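Local structure of sensor protein QseC (Escherichia coli, 3JZ3) at residues B[83-88]-B[120-125]; B[127-132]-B[148-153]; B[198-203]-B[208-213]. The protein acts as the ATP-dependent sensor histidine kinase of the QseB/QseC two-component system, which activates the flagella regulon. All coordinates share one frame; numbering follows the deposited sequence.

Interaction 1 (B[83-88]-B[120-125])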
ATOM      1  N   GLN B  83      -0.185 -14.092  11.424  1.00 33.84           N
ATOM      2  CA  GLN B  83      -1.367 -14.813  10.966  1.00 36.29           C
ATOM      3  C   GLN B  83      -2.050 -14.080   9.809  1.00 34.39           C
ATOM      4  O   GLN B  83      -2.370 -14.686   8.787  1.00 35.61           O
ATOM      5  CB  GLN B  83      -2.338 -15.065  12.120  1.00 37.95           C
ATOM      6  CG  GLN B  83      -3.766 -15.322  11.666  1.00 48.24           C
ATOM      7  CD  GLN B  83      -4.514 -16.287  12.551  1.00 54.38           C
ATOM      8  OE1 GLN B  83      -4.084 -16.608  13.664  1.00 58.57           O
ATOM      9  NE2 GLN B  83      -5.652 -16.762  12.060  1.00 57.72           N
ATOM     10  N   SER B  84      -2.246 -12.775   9.980  1.00 31.51           N
ATOM     11  CA  SER B  84      -2.830 -11.920   8.955  1.00 32.68           C
ATOM     12  C   SER B  84      -2.019 -11.930   7.657  1.00 32.57           C
ATOM     13  O   SER B  84      -2.592 -12.003   6.567  1.00 33.45           O
ATOM     14  CB  SER B  84      -2.975 -10.491   9.485  1.00 31.12           C
ATOM     15  OG  SER B  84      -3.184  -9.570   8.433  1.00 35.49           O
ATOM     16  N   SER B  85      -0.694 -11.849   7.780  1.00 30.23           N
ATOM     17  CA  SER B  85       0.201 -11.933   6.628  1.00 29.31           C
ATOM     18  C   SER B  85       0.088 -13.289   5.938  1.00 30.21           C
ATOM     19  O   SER B  85       0.047 -13.362   4.706  1.00 28.07           O
ATOM     20  CB  SER B  85       1.647 -11.683   7.044  1.00 29.99           C
ATOM     21  OG  SER B  85       1.841 -10.331   7.406  1.00 34.09           O
ATOM     22  N   VAL B  86       0.024 -14.357   6.733  1.00 29.17           N
ATOM     23  CA  VAL B  86      -0.165 -15.693   6.187  1.00 32.15           C
ATOM     24  C   VAL B  86      -1.494 -15.742   5.438  1.00 36.85           C
ATOM     25  O   VAL B  86      -1.569 -16.295   4.339  1.00 36.15           O
ATOM     26  CB  VAL B  86      -0.070 -16.794   7.280  1.00 31.20           C
ATOM     27  CG1 VAL B  86      -0.590 -18.131   6.763  1.00 30.95           C
ATOM     28  CG2 VAL B  86       1.367 -16.949   7.752  1.00 26.24           C
HETATM   29  N   MSE B  87      -2.521 -15.118   6.020  1.00 42.72           N
HETATM   30  CA  MSE B  87      -3.867 -15.090   5.439  1.00 46.50           C
HETATM   31  C   MSE B  87      -3.937 -14.422   4.074  1.00 44.80           C
HETATM   32  O   MSE B  87      -4.672 -14.873   3.198  1.00 42.90           O
HETATM   33  CB  MSE B  87      -4.877 -14.460   6.404  1.00 54.91           C
HETATM   34  CG  MSE B  87      -5.356 -15.400   7.508  1.00 63.47           C
HETATM   35 SE   MSE B  87      -5.895 -17.170   6.855  1.00 76.24          SE
HETATM   36  CE  MSE B  87      -4.141 -17.979   6.646  1.00 72.86           C
ATOM     37  N   ASP B  88      -3.171 -13.349   3.903  1.00 45.73           N
ATOM     38  CA  ASP B  88      -3.088 -12.651   2.627  1.00 47.35           C
ATOM     39  C   ASP B  88      -2.563 -13.565   1.526  1.00 47.73           C
ATOM     40  O   ASP B  88      -2.904 -13.398   0.353  1.00 50.60           O
ATOM     41  CB  ASP B  88      -2.174 -11.428   2.748  1.00 48.82           C
ATOM     42  CG  ASP B  88      -2.835 -10.265   3.469  1.00 51.93           C
ATOM     43  OD1 ASP B  88      -4.084 -10.185   3.476  1.00 53.76           O
ATOM     44  OD2 ASP B  88      -2.097  -9.419   4.021  1.00 54.41           O
ATOM     45  N   LEU B 120       4.859  -4.857   5.920  1.00 35.63           N
ATOM     46  CA  LEU B 120       5.713  -4.878   4.727  1.00 33.05           C
ATOM     47  C   LEU B 120       6.923  -5.784   4.901  1.00 31.10           C
ATOM     48  O   LEU B 120       7.237  -6.574   4.016  1.00 29.13           O
ATOM     49  CB  LEU B 120       6.194  -3.465   4.375  1.00 35.40           C
ATOM     50  CG  LEU B 120       5.272  -2.544   3.579  1.00 38.41           C
ATOM     51  CD1 LEU B 120       5.896  -1.161   3.482  1.00 37.81           C
ATOM     52  CD2 LEU B 120       4.992  -3.110   2.191  1.00 40.80           C
ATOM     53  N   LEU B 121       7.606  -5.644   6.036  1.00 32.45           N
ATOM     54  CA  LEU B 121       8.741  -6.498   6.382  1.00 31.14           C
ATOM     55  C   LEU B 121       8.359  -7.973   6.284  1.00 32.88           C
ATOM     56  O   LEU B 121       9.000  -8.737   5.558  1.00 34.96           O
ATOM     57  CB  LEU B 121       9.239  -6.178   7.797  1.00 31.26           C
ATOM     58  CG  LEU B 121      10.532  -6.839   8.285  1.00 33.67           C
ATOM     59  CD1 LEU B 121      11.089  -6.091   9.479  1.00 32.90           C
ATOM     60  CD2 LEU B 121      10.332  -8.313   8.630  1.00 33.58           C
ATOM     61  N   VAL B 122       7.308  -8.360   7.006  1.00 32.18           N
ATOM     62  CA  VAL B 122       6.897  -9.761   7.083  1.00 32.11           C
ATOM     63  C   VAL B 122       6.512 -10.287   5.704  1.00 32.19           C
ATOM     64  O   VAL B 122       6.898 -11.392   5.319  1.00 29.96           O
ATOM     65  CB  VAL B 122       5.736  -9.972   8.097  1.00 28.73           C
ATOM     66  CG1 VAL B 122       5.192 -11.385   8.004  1.00 24.42           C
ATOM     67  CG2 VAL B 122       6.210  -9.686   9.518  1.00 27.08           C
ATOM     68  N   ARG B 123       5.769  -9.472   4.963  1.00 34.90           N
ATOM     69  CA  ARG B 123       5.256  -9.859   3.659  1.00 37.24           C
ATOM     70  C   ARG B 123       6.356 -10.061   2.605  1.00 36.36           C
ATOM     71  O   ARG B 123       6.251 -10.950   1.762  1.00 37.79           O
ATOM     72  CB  ARG B 123       4.221  -8.843   3.187  1.00 39.88           C
ATOM     73  CG  ARG B 123       3.406  -9.304   2.006  1.00 46.03           C
ATOM     74  CD  ARG B 123       2.401 -10.379   2.370  1.00 48.77           C
ATOM     75  NE  ARG B 123       1.678 -10.830   1.183  1.00 52.20           N
ATOM     76  CZ  ARG B 123       0.627 -10.209   0.652  1.00 52.48           C
ATOM     77  NH1 ARG B 123       0.152  -9.095   1.192  1.00 52.72           N
ATOM     78  NH2 ARG B 123       0.048 -10.708  -0.429  1.00 56.41           N
ATOM     79  N   ASN B 124       7.402  -9.244   2.665  1.00 34.59           N
ATOM     80  CA  ASN B 124       8.572  -9.421   1.808  1.00 38.61           C
ATOM     81  C   ASN B 124       9.270 -10.758   2.030  1.00 38.74           C
ATOM     82  O   ASN B 124       9.626 -11.445   1.072  1.00 37.64           O
ATOM     83  CB  ASN B 124       9.565  -8.276   2.004  1.00 40.01           C
ATOM     84  CG  ASN B 124       9.267  -7.098   1.112  1.00 43.36           C
ATOM     85  OD1 ASN B 124       9.580  -7.114  -0.076  1.00 48.66           O
ATOM     86  ND2 ASN B 124       8.659  -6.065   1.678  1.00 45.62           N
ATOM     87  N   LEU B 125       9.455 -11.117   3.298  1.00 37.44           N
ATOM     88  CA  LEU B 125      10.065 -12.393   3.660  1.00 35.58           C
ATOM     89  C   LEU B 125       9.197 -13.562   3.212  1.00 34.45           C
ATOM     90  O   LEU B 125       9.709 -14.608   2.810  1.00 33.06           O
ATOM     91  CB  LEU B 125      10.298 -12.471   5.170  1.00 33.05           C
ATOM     92  CG  LEU B 125      11.282 -11.507   5.831  1.00 31.33           C
ATOM     93  CD1 LEU B 125      11.241 -11.715   7.333  1.00 28.50           C
ATOM     94  CD2 LEU B 125      12.699 -11.682   5.298  1.00 31.17           C
TER
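Ser85 packs on Val122 and Asp88 lies against Arg123 in a buried helix-to-helix contact near the centre of the chain, where helices 78-95 and 115-131 meet. The axes of the two short segments pass 9.9 Å apart and cross at -47°, and the closest backbone approach pairs Ser85 with Arg123. CB of Ser85 sits 3.7 Å from CG1 of Val122, and OG of Ser85 lies 3.6 Å from the same methyl. This hydroxyl is satisfied within its own helix, by a hydrogen bond with Leu81 O one turn earlier, and so presents itself to the valine as packing surface. These helices form part of the helical layer of the alpha/beta sandwich shared by histidine kinases, DNA gyrase B and Hsp90, and Phe148 of the sheet closes over Val122 from the strand side. One turn further along helix 78-95, the contact becomes polar. With CG anti to the backbone N (chi1 -167°) and a bend at chi2, Arg123 swings its end towards Asp88, whose side chain crosses it at about a right angle. CB of Asp88 covers one guanidinium face, offset towards its rim, at 3.7 Å from CZ of Arg123. The salt bridge from Asp88 OD2 to Arg123 NH1 is long at 3.6 Å; the oxygen stands well out of the guanidinium plane, so the attraction is between charges, without a directed N-H bond. Leu44 and Ile48 of helix 42-61 also pack on Arg123, while Leu44 of the second subunit reaches Asp88. On the neighbouring side of helix 115-131, Asn124 ND2 donates to Leu120 O at 2.8 Å and also bonds Thr52 OG1, linking helix 115-131 to helix 42-61; that carbonyl takes the backbone N-H of Asn124 on its opposite face.

Interaction 2 (B[127-132]-B[148-153])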
ATOM      1  N   ASP B 127       6.720 -13.484   0.656  1.00 41.97           N
ATOM      2  CA  ASP B 127       6.717 -13.525  -0.807  1.00 47.19           C
ATOM      3  C   ASP B 127       8.001 -14.140  -1.349  1.00 48.15           C
ATOM      4  O   ASP B 127       7.962 -14.926  -2.294  1.00 47.46           O
ATOM      5  CB  ASP B 127       6.519 -12.124  -1.393  1.00 53.03           C
ATOM      6  CG  ASP B 127       5.132 -11.560  -1.121  1.00 58.20           C
ATOM      7  OD1 ASP B 127       4.241 -12.315  -0.676  1.00 60.08           O
ATOM      8  OD2 ASP B 127       4.934 -10.351  -1.358  1.00 63.06           O
ATOM      9  N   ASN B 128       9.130 -13.779  -0.739  1.00 48.07           N
ATOM     10  CA  ASN B 128      10.427 -14.350  -1.082  1.00 50.33           C
ATOM     11  C   ASN B 128      10.488 -15.860  -0.827  1.00 52.69           C
ATOM     12  O   ASN B 128      11.042 -16.609  -1.640  1.00 53.74           O
ATOM     13  CB  ASN B 128      11.546 -13.630  -0.325  1.00 52.80           C
ATOM     14  CG  ASN B 128      12.923 -14.217  -0.606  1.00 56.25           C
ATOM     15  OD1 ASN B 128      13.264 -14.516  -1.752  1.00 58.78           O
ATOM     16  ND2 ASN B 128      13.724 -14.380   0.444  1.00 56.21           N
ATOM     17  N   ALA B 129       9.913 -16.301   0.293  1.00 50.23           N
ATOM     18  CA  ALA B 129       9.917 -17.719   0.657  1.00 48.07           C
ATOM     19  C   ALA B 129       9.001 -18.554  -0.238  1.00 49.29           C
ATOM     20  O   ALA B 129       9.325 -19.694  -0.562  1.00 51.14           O
ATOM     21  CB  ALA B 129       9.551 -17.901   2.118  1.00 46.55           C
ATOM     22  N   VAL B 130       7.864 -17.984  -0.635  1.00 49.38           N
ATOM     23  CA  VAL B 130       6.928 -18.663  -1.536  1.00 52.72           C
ATOM     24  C   VAL B 130       7.484 -18.711  -2.967  1.00 56.14           C
ATOM     25  O   VAL B 130       7.155 -19.614  -3.747  1.00 55.61           O
ATOM     26  CB  VAL B 130       5.534 -17.970  -1.520  1.00 49.33           C
ATOM     27  CG1 VAL B 130       4.617 -18.532  -2.600  1.00 50.11           C
ATOM     28  CG2 VAL B 130       4.880 -18.122  -0.156  1.00 49.17           C
ATOM     29  N   ARG B 131       8.384 -17.696  -3.281  1.00 60.39           N
ATOM     30  CA  ARG B 131       8.817 -17.540  -4.692  1.00 63.78           C
ATOM     31  C   ARG B 131       9.865 -18.594  -5.067  1.00 64.47           C
ATOM     32  O   ARG B 131       9.803 -19.188  -6.147  1.00 65.76           O
ATOM     33  CB  ARG B 131       9.354 -16.118  -4.907  1.00 63.91           C
ATOM     34  CG  ARG B 131      10.030 -15.856  -6.235  1.00 67.21           C
ATOM     35  CD  ARG B 131      10.683 -14.487  -6.222  1.00 68.62           C
ATOM     36  NE  ARG B 131      11.183 -14.107  -7.544  1.00 73.90           N
ATOM     37  CZ  ARG B 131      10.449 -13.512  -8.482  1.00 76.37           C
ATOM     38  NH1 ARG B 131       9.165 -13.221  -8.256  1.00 76.81           N
ATOM     39  NH2 ARG B 131      11.001 -13.208  -9.656  1.00 77.35           N
ATOM     40  N   TYR B 132      10.819 -18.835  -4.162  1.00 64.79           N
ATOM     41  CA  TYR B 132      11.877 -19.808  -4.405  1.00 66.41           C
ATOM     42  C   TYR B 132      11.534 -21.185  -3.831  1.00 65.56           C
ATOM     43  O   TYR B 132      12.399 -22.060  -3.724  1.00 66.44           O
ATOM     44  CB  TYR B 132      13.211 -19.284  -3.864  1.00 70.87           C
ATOM     45  CG  TYR B 132      13.715 -18.074  -4.619  1.00 72.62           C
ATOM     46  CD1 TYR B 132      14.474 -18.219  -5.780  1.00 73.87           C
ATOM     47  CD2 TYR B 132      13.421 -16.782  -4.182  1.00 72.23           C
ATOM     48  CE1 TYR B 132      14.935 -17.110  -6.483  1.00 73.39           C
ATOM     49  CE2 TYR B 132      13.875 -15.668  -4.877  1.00 72.22           C
ATOM     50  CZ  TYR B 132      14.630 -15.840  -6.025  1.00 72.71           C
ATOM     51  OH  TYR B 132      15.083 -14.739  -6.716  1.00 73.77           O
ATOM     52  N   PHE B 148      10.982 -14.274  15.165  1.00 27.74           N
ATOM     53  CA  PHE B 148      10.203 -15.116  14.265  1.00 28.09           C
ATOM     54  C   PHE B 148      11.063 -15.576  13.094  1.00 28.18           C
ATOM     55  O   PHE B 148      12.059 -14.934  12.757  1.00 27.84           O
ATOM     56  CB  PHE B 148       8.860 -14.485  13.835  1.00 29.36           C
ATOM     57  CG  PHE B 148       8.985 -13.281  12.945  1.00 27.87           C
ATOM     58  CD1 PHE B 148       9.051 -13.425  11.561  1.00 29.31           C
ATOM     59  CD2 PHE B 148       8.986 -11.998  13.486  1.00 29.63           C
ATOM     60  CE1 PHE B 148       9.150 -12.307  10.726  1.00 28.73           C
ATOM     61  CE2 PHE B 148       9.081 -10.869  12.662  1.00 29.46           C
ATOM     62  CZ  PHE B 148       9.168 -11.026  11.281  1.00 27.42           C
ATOM     63  N   ILE B 149      10.695 -16.711  12.509  1.00 28.37           N
ATOM     64  CA  ILE B 149      11.475 -17.315  11.435  1.00 33.04           C
ATOM     65  C   ILE B 149      10.588 -17.618  10.239  1.00 34.06           C
ATOM     66  O   ILE B 149       9.496 -18.167  10.388  1.00 35.04           O
ATOM     67  CB  ILE B 149      12.175 -18.631  11.888  1.00 34.60           C
ATOM     68  CG1 ILE B 149      13.147 -18.371  13.049  1.00 36.95           C
ATOM     69  CG2 ILE B 149      12.912 -19.288  10.717  1.00 33.37           C
ATOM     70  CD1 ILE B 149      13.502 -19.621  13.867  1.00 34.73           C
ATOM     71  N   VAL B 150      11.065 -17.235   9.058  1.00 34.74           N
ATOM     72  CA  VAL B 150      10.456 -17.641   7.797  1.00 33.85           C
ATOM     73  C   VAL B 150      11.469 -18.534   7.081  1.00 37.32           C
ATOM     74  O   VAL B 150      12.630 -18.157   6.909  1.00 39.04           O
ATOM     75  CB  VAL B 150      10.054 -16.424   6.928  1.00 31.79           C
ATOM     76  CG1 VAL B 150       9.299 -16.871   5.680  1.00 27.86           C
ATOM     77  CG2 VAL B 150       9.207 -15.444   7.736  1.00 26.60           C
ATOM     78  N   ARG B 151      11.026 -19.724   6.683  1.00 42.10           N
ATOM     79  CA  ARG B 151      11.920 -20.773   6.206  1.00 45.67           C
ATOM     80  C   ARG B 151      11.297 -21.543   5.041  1.00 47.47           C
ATOM     81  O   ARG B 151      10.151 -21.985   5.125  1.00 48.35           O
ATOM     82  CB  ARG B 151      12.234 -21.724   7.364  1.00 49.28           C
ATOM     83  CG  ARG B 151      13.101 -22.913   7.015  1.00 56.48           C
ATOM     84  CD  ARG B 151      12.732 -24.107   7.881  1.00 62.56           C
ATOM     85  NE  ARG B 151      13.667 -25.220   7.726  1.00 67.94           N
ATOM     86  CZ  ARG B 151      13.659 -26.086   6.715  1.00 71.05           C
ATOM     87  NH1 ARG B 151      12.764 -25.982   5.738  1.00 72.41           N
ATOM     88  NH2 ARG B 151      14.559 -27.059   6.678  1.00 72.73           N
ATOM     89  N   ASP B 152      12.059 -21.703   3.962  1.00 50.85           N
ATOM     90  CA  ASP B 152      11.607 -22.456   2.789  1.00 54.82           C
ATOM     91  C   ASP B 152      12.548 -23.617   2.452  1.00 56.65           C
ATOM     92  O   ASP B 152      13.580 -23.794   3.102  1.00 54.32           O
ATOM     93  CB  ASP B 152      11.429 -21.523   1.578  1.00 55.88           C
ATOM     94  CG  ASP B 152      12.724 -20.834   1.168  1.00 59.19           C
ATOM     95  OD1 ASP B 152      12.867 -19.621   1.441  1.00 60.37           O
ATOM     96  OD2 ASP B 152      13.601 -21.502   0.573  1.00 60.17           O
ATOM     97  N   ASN B 153      12.181 -24.395   1.435  1.00 62.13           N
ATOM     98  CA  ASN B 153      12.985 -25.529   0.965  1.00 67.29           C
ATOM     99  C   ASN B 153      13.652 -25.286  -0.391  1.00 69.97           C
ATOM    100  O   ASN B 153      13.982 -26.233  -1.108  1.00 69.78           O
ATOM    101  CB  ASN B 153      12.125 -26.795   0.897  1.00 68.28           C
ATOM    102  CG  ASN B 153      11.766 -27.328   2.265  1.00 69.35           C
ATOM    103  OD1 ASN B 153      12.643 -27.638   3.073  1.00 69.51           O
ATOM    104  ND2 ASN B 153      10.470 -27.448   2.530  1.00 70.22           N
TER
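Ala129 presses its methyl group into the angle between Val150 and Asp152, and this small methyl makes the tight half of a contact between the C-terminal part of helix 115-131 and the end of strand 147-151 with the turn after it. Its CB lies 3.7 Å from CG1 of Val150, the branch standing anti to that residue's backbone N (chi1 -174°), and 3.8 Å from OD1 of Asp152. The same alanine's carbonyl oxygen meets CB of Asp152 at 3.5 Å and accepts a hydrogen bond from the Ser133 hydroxyl. Asp152 opens the Asp-Asn-Gly sequence of the G1 box, and the helix facing it carries the N box; in kinases and ATPases of this fold both motifs line the nucleotide pocket, consistent with the ATP binding of this protein. The carboxylate is steadied from outside the helix: OD2 takes a hydrogen bond from Gly154 N just along the chain and a weak one from Phe208 N of the neighbouring strand. Towards solvent the packing thins out. Tyr132, the first residue past the helix, comes no nearer than 4.5 Å, from its O to Asp152 OD2, and its exposed ring leads away. At the last residue of the strand, the side chain of Arg151 sets out away from the helix, and its NH1 donates in the guanidinium plane to Asn153 OD1 at 3.1 Å, arriving from above the plane of the asparagine's carbonyl.

Interaction 3 (B[198-203]-B[208-213])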
ATOM      1  N   VAL B 198      18.051  -8.820  11.643  1.00 46.38           N
ATOM      2  CA  VAL B 198      17.679  -9.857  10.688  1.00 49.53           C
ATOM      3  C   VAL B 198      18.902 -10.656  10.241  1.00 49.51           C
ATOM      4  O   VAL B 198      19.909 -10.089   9.816  1.00 49.36           O
ATOM      5  CB  VAL B 198      16.866  -9.299   9.484  1.00 50.69           C
ATOM      6  CG1 VAL B 198      17.631  -8.197   8.747  1.00 51.21           C
ATOM      7  CG2 VAL B 198      16.447 -10.432   8.537  1.00 50.75           C
ATOM      8  N   GLU B 199      18.804 -11.975  10.368  1.00 52.81           N
ATOM      9  CA  GLU B 199      19.870 -12.887   9.972  1.00 55.34           C
ATOM     10  C   GLU B 199      19.372 -13.831   8.890  1.00 55.59           C
ATOM     11  O   GLU B 199      18.347 -14.493   9.056  1.00 55.96           O
ATOM     12  CB  GLU B 199      20.370 -13.685  11.178  1.00 57.61           C
ATOM     13  CG  GLU B 199      21.217 -12.876  12.153  1.00 64.41           C
ATOM     14  CD  GLU B 199      20.983 -13.256  13.612  1.00 68.32           C
ATOM     15  OE1 GLU B 199      20.412 -14.341  13.875  1.00 70.02           O
ATOM     16  OE2 GLU B 199      21.364 -12.460  14.500  1.00 69.14           O
ATOM     17  N   PHE B 200      20.099 -13.875   7.778  1.00 57.19           N
ATOM     18  CA  PHE B 200      19.802 -14.797   6.686  1.00 57.78           C
ATOM     19  C   PHE B 200      20.787 -15.964   6.713  1.00 61.06           C
ATOM     20  O   PHE B 200      21.890 -15.841   7.254  1.00 61.26           O
ATOM     21  CB  PHE B 200      19.853 -14.074   5.336  1.00 55.29           C
ATOM     22  CG  PHE B 200      18.872 -12.934   5.217  1.00 55.27           C
ATOM     23  CD1 PHE B 200      19.276 -11.623   5.454  1.00 55.55           C
ATOM     24  CD2 PHE B 200      17.543 -13.172   4.870  1.00 54.19           C
ATOM     25  CE1 PHE B 200      18.371 -10.563   5.346  1.00 55.35           C
ATOM     26  CE2 PHE B 200      16.632 -12.121   4.758  1.00 54.35           C
ATOM     27  CZ  PHE B 200      17.047 -10.814   4.994  1.00 54.69           C
ATOM     28  N   GLY B 201      20.385 -17.097   6.144  1.00 63.65           N
ATOM     29  CA  GLY B 201      21.243 -18.281   6.100  1.00 68.16           C
ATOM     30  C   GLY B 201      20.564 -19.534   5.576  1.00 70.87           C
ATOM     31  O   GLY B 201      19.408 -19.494   5.146  1.00 71.56           O
ATOM     32  N   ASN B 202      21.294 -20.646   5.605  1.00 73.07           N
ATOM     33  CA  ASN B 202      20.751 -21.934   5.185  1.00 76.93           C
ATOM     34  C   ASN B 202      20.141 -22.709   6.350  1.00 78.57           C
ATOM     35  O   ASN B 202      20.662 -22.684   7.469  1.00 78.22           O
ATOM     36  CB  ASN B 202      21.806 -22.768   4.451  1.00 78.11           C
ATOM     37  CG  ASN B 202      21.957 -22.364   2.988  1.00 79.54           C
ATOM     38  OD1 ASN B 202      21.538 -23.093   2.087  1.00 80.39           O
ATOM     39  ND2 ASN B 202      22.546 -21.196   2.748  1.00 79.44           N
ATOM     40  N   ALA B 203      19.032 -23.392   6.069  1.00 80.80           N
ATOM     41  CA  ALA B 203      18.248 -24.079   7.092  1.00 83.54           C
ATOM     42  C   ALA B 203      18.958 -25.311   7.647  1.00 85.37           C
ATOM     43  O   ALA B 203      19.789 -25.919   6.965  1.00 85.50           O
ATOM     44  CB  ALA B 203      16.880 -24.451   6.543  1.00 82.87           C
ATOM     45  N   PHE B 208      16.368 -22.134   2.439  1.00 70.30           N
ATOM     46  CA  PHE B 208      16.646 -20.772   2.900  1.00 66.06           C
ATOM     47  C   PHE B 208      15.957 -20.462   4.229  1.00 63.19           C
ATOM     48  O   PHE B 208      14.914 -21.036   4.551  1.00 63.94           O
ATOM     49  CB  PHE B 208      16.242 -19.751   1.831  1.00 65.31           C
ATOM     50  CG  PHE B 208      16.724 -18.352   2.107  1.00 65.21           C
ATOM     51  CD1 PHE B 208      18.070 -18.022   1.966  1.00 64.42           C
ATOM     52  CD2 PHE B 208      15.829 -17.360   2.500  1.00 65.23           C
ATOM     53  CE1 PHE B 208      18.518 -16.723   2.217  1.00 64.84           C
ATOM     54  CE2 PHE B 208      16.267 -16.058   2.753  1.00 64.68           C
ATOM     55  CZ  PHE B 208      17.614 -15.741   2.609  1.00 64.12           C
ATOM     56  N   GLU B 209      16.553 -19.554   4.996  1.00 60.36           N
ATOM     57  CA  GLU B 209      16.027 -19.168   6.300  1.00 58.86           C
ATOM     58  C   GLU B 209      16.267 -17.684   6.584  1.00 54.92           C
ATOM     59  O   GLU B 209      17.350 -17.156   6.322  1.00 53.83           O
ATOM     60  CB  GLU B 209      16.656 -20.029   7.398  1.00 60.29           C
ATOM     61  CG  GLU B 209      16.158 -19.735   8.810  1.00 63.80           C
ATOM     62  CD  GLU B 209      17.011 -20.385   9.888  1.00 64.61           C
ATOM     63  OE1 GLU B 209      17.346 -21.583   9.748  1.00 68.61           O
ATOM     64  OE2 GLU B 209      17.343 -19.699  10.881  1.00 66.48           O
ATOM     65  N   ALA B 210      15.240 -17.025   7.113  1.00 50.39           N
ATOM     66  CA  ALA B 210      15.349 -15.651   7.590  1.00 45.32           C
ATOM     67  C   ALA B 210      14.826 -15.587   9.019  1.00 42.07           C
ATOM     68  O   ALA B 210      13.745 -16.104   9.311  1.00 41.21           O
ATOM     69  CB  ALA B 210      14.570 -14.711   6.687  1.00 46.50           C
ATOM     70  N   LYS B 211      15.599 -14.968   9.906  1.00 37.27           N
ATOM     71  CA  LYS B 211      15.222 -14.859  11.311  1.00 39.10           C
ATOM     72  C   LYS B 211      15.258 -13.412  11.784  1.00 39.68           C
ATOM     73  O   LYS B 211      16.304 -12.756  11.740  1.00 38.97           O
ATOM     74  CB  LYS B 211      16.131 -15.722  12.192  1.00 42.31           C
ATOM     75  CG  LYS B 211      15.847 -15.600  13.694  1.00 45.34           C
ATOM     76  CD  LYS B 211      17.070 -15.946  14.538  1.00 51.17           C
ATOM     77  CE  LYS B 211      17.258 -17.450  14.684  1.00 55.88           C
ATOM     78  NZ  LYS B 211      18.558 -17.780  15.326  1.00 58.01           N
ATOM     79  N   VAL B 212      14.108 -12.925  12.243  1.00 36.61           N
ATOM     80  CA  VAL B 212      14.007 -11.577  12.777  1.00 33.99           C
ATOM     81  C   VAL B 212      13.993 -11.661  14.297  1.00 34.28           C
ATOM     82  O   VAL B 212      13.063 -12.200  14.888  1.00 34.64           O
ATOM     83  CB  VAL B 212      12.761 -10.836  12.246  1.00 33.91           C
ATOM     84  CG1 VAL B 212      12.679  -9.427  12.822  1.00 32.24           C
ATOM     85  CG2 VAL B 212      12.780 -10.782  10.721  1.00 34.13           C
ATOM     86  N   SER B 213      15.038 -11.130  14.922  1.00 34.48           N
ATOM     87  CA  SER B 213      15.163 -11.185  16.370  1.00 35.66           C
ATOM     88  C   SER B 213      15.116  -9.799  16.997  1.00 35.41           C
ATOM     89  O   SER B 213      15.469  -8.801  16.362  1.00 34.20           O
ATOM     90  CB  SER B 213      16.454 -11.902  16.767  1.00 35.07           C
ATOM     91  OG  SER B 213      17.580 -11.258  16.198  1.00 42.60           O
TER
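A beta hairpin, strands 197-202 and 208-213, forms one margin of the mixed sheet within the ATPase-type domain, and its antiparallel pairing runs from Val198 opposite Val212 to Asn202 opposite Phe208, the side chains of this last pair diverging. Two hydrogen-bonded pairs hold it. Glu199 and Lys211 exchange bonds in both directions, 3.0 Å from Glu199 N to Lys211 O and 2.9 Å from Lys211 N to Glu199 O, each fairly straight. Gly201 and Glu209 do the same less directly: the bond from Glu209 N to Gly201 O has an angle at hydrogen of only 130°, near the end where the strands part into the connecting loop. Between these pairs, CA-H groups add weaker contacts, such as Phe200 CA to Glu209 O at 3.4 Å. The face bearing Val198, Phe200, Ala210 and Val212 is apolar. There CD2 of Phe200 lies 3.8 Å from CB of Ala210 and meets CZ of Phe208, the two rings touching rim to rim with planes 24° apart and neither covering the other. Phe208 CB points away, but a chi1 of -169° sets the ring opposite its own amide nitrogen and brings it back towards strand 197-202, with CD1 near Gly201 O. On the opposite face Glu199 and Lys211 run side by side; OE1 of Glu199 touches CD of Lys211 at 3.8 Å, while the opposite charges remain beyond salt-bridge distance. The apolar face receives Leu125 of helix 115-131, with Val198 also packing on Val187 and Gln188 of helix 186-193, and the far edge of strand 208-213 pairs through its backbone with strand 147-151.

The three contacts follow one another across the helical and sheet layers of one alpha/beta sandwich. Interactions 1 and 2 share helix 115-131, their centres about 11 Å apart, and interactions 2 and 3 share the sheet, about 10 Å apart between centres; Val150 O to Ala210 N and Phe148 O to Val212 N, each at 2.9 Å, are probable hydrogen bonds joining them. Leu125 bridges the greatest separation, about 16 Å between the centres of interactions 1 and 3: its CD2 packs on Ala210 CB and its CD1 on Val212 CG2, both at 3.8 Å. Interaction 2 carries motifs that probably border the nucleotide pocket, whereas interaction 1 faces helix 42-61 of the phospho-acceptor region.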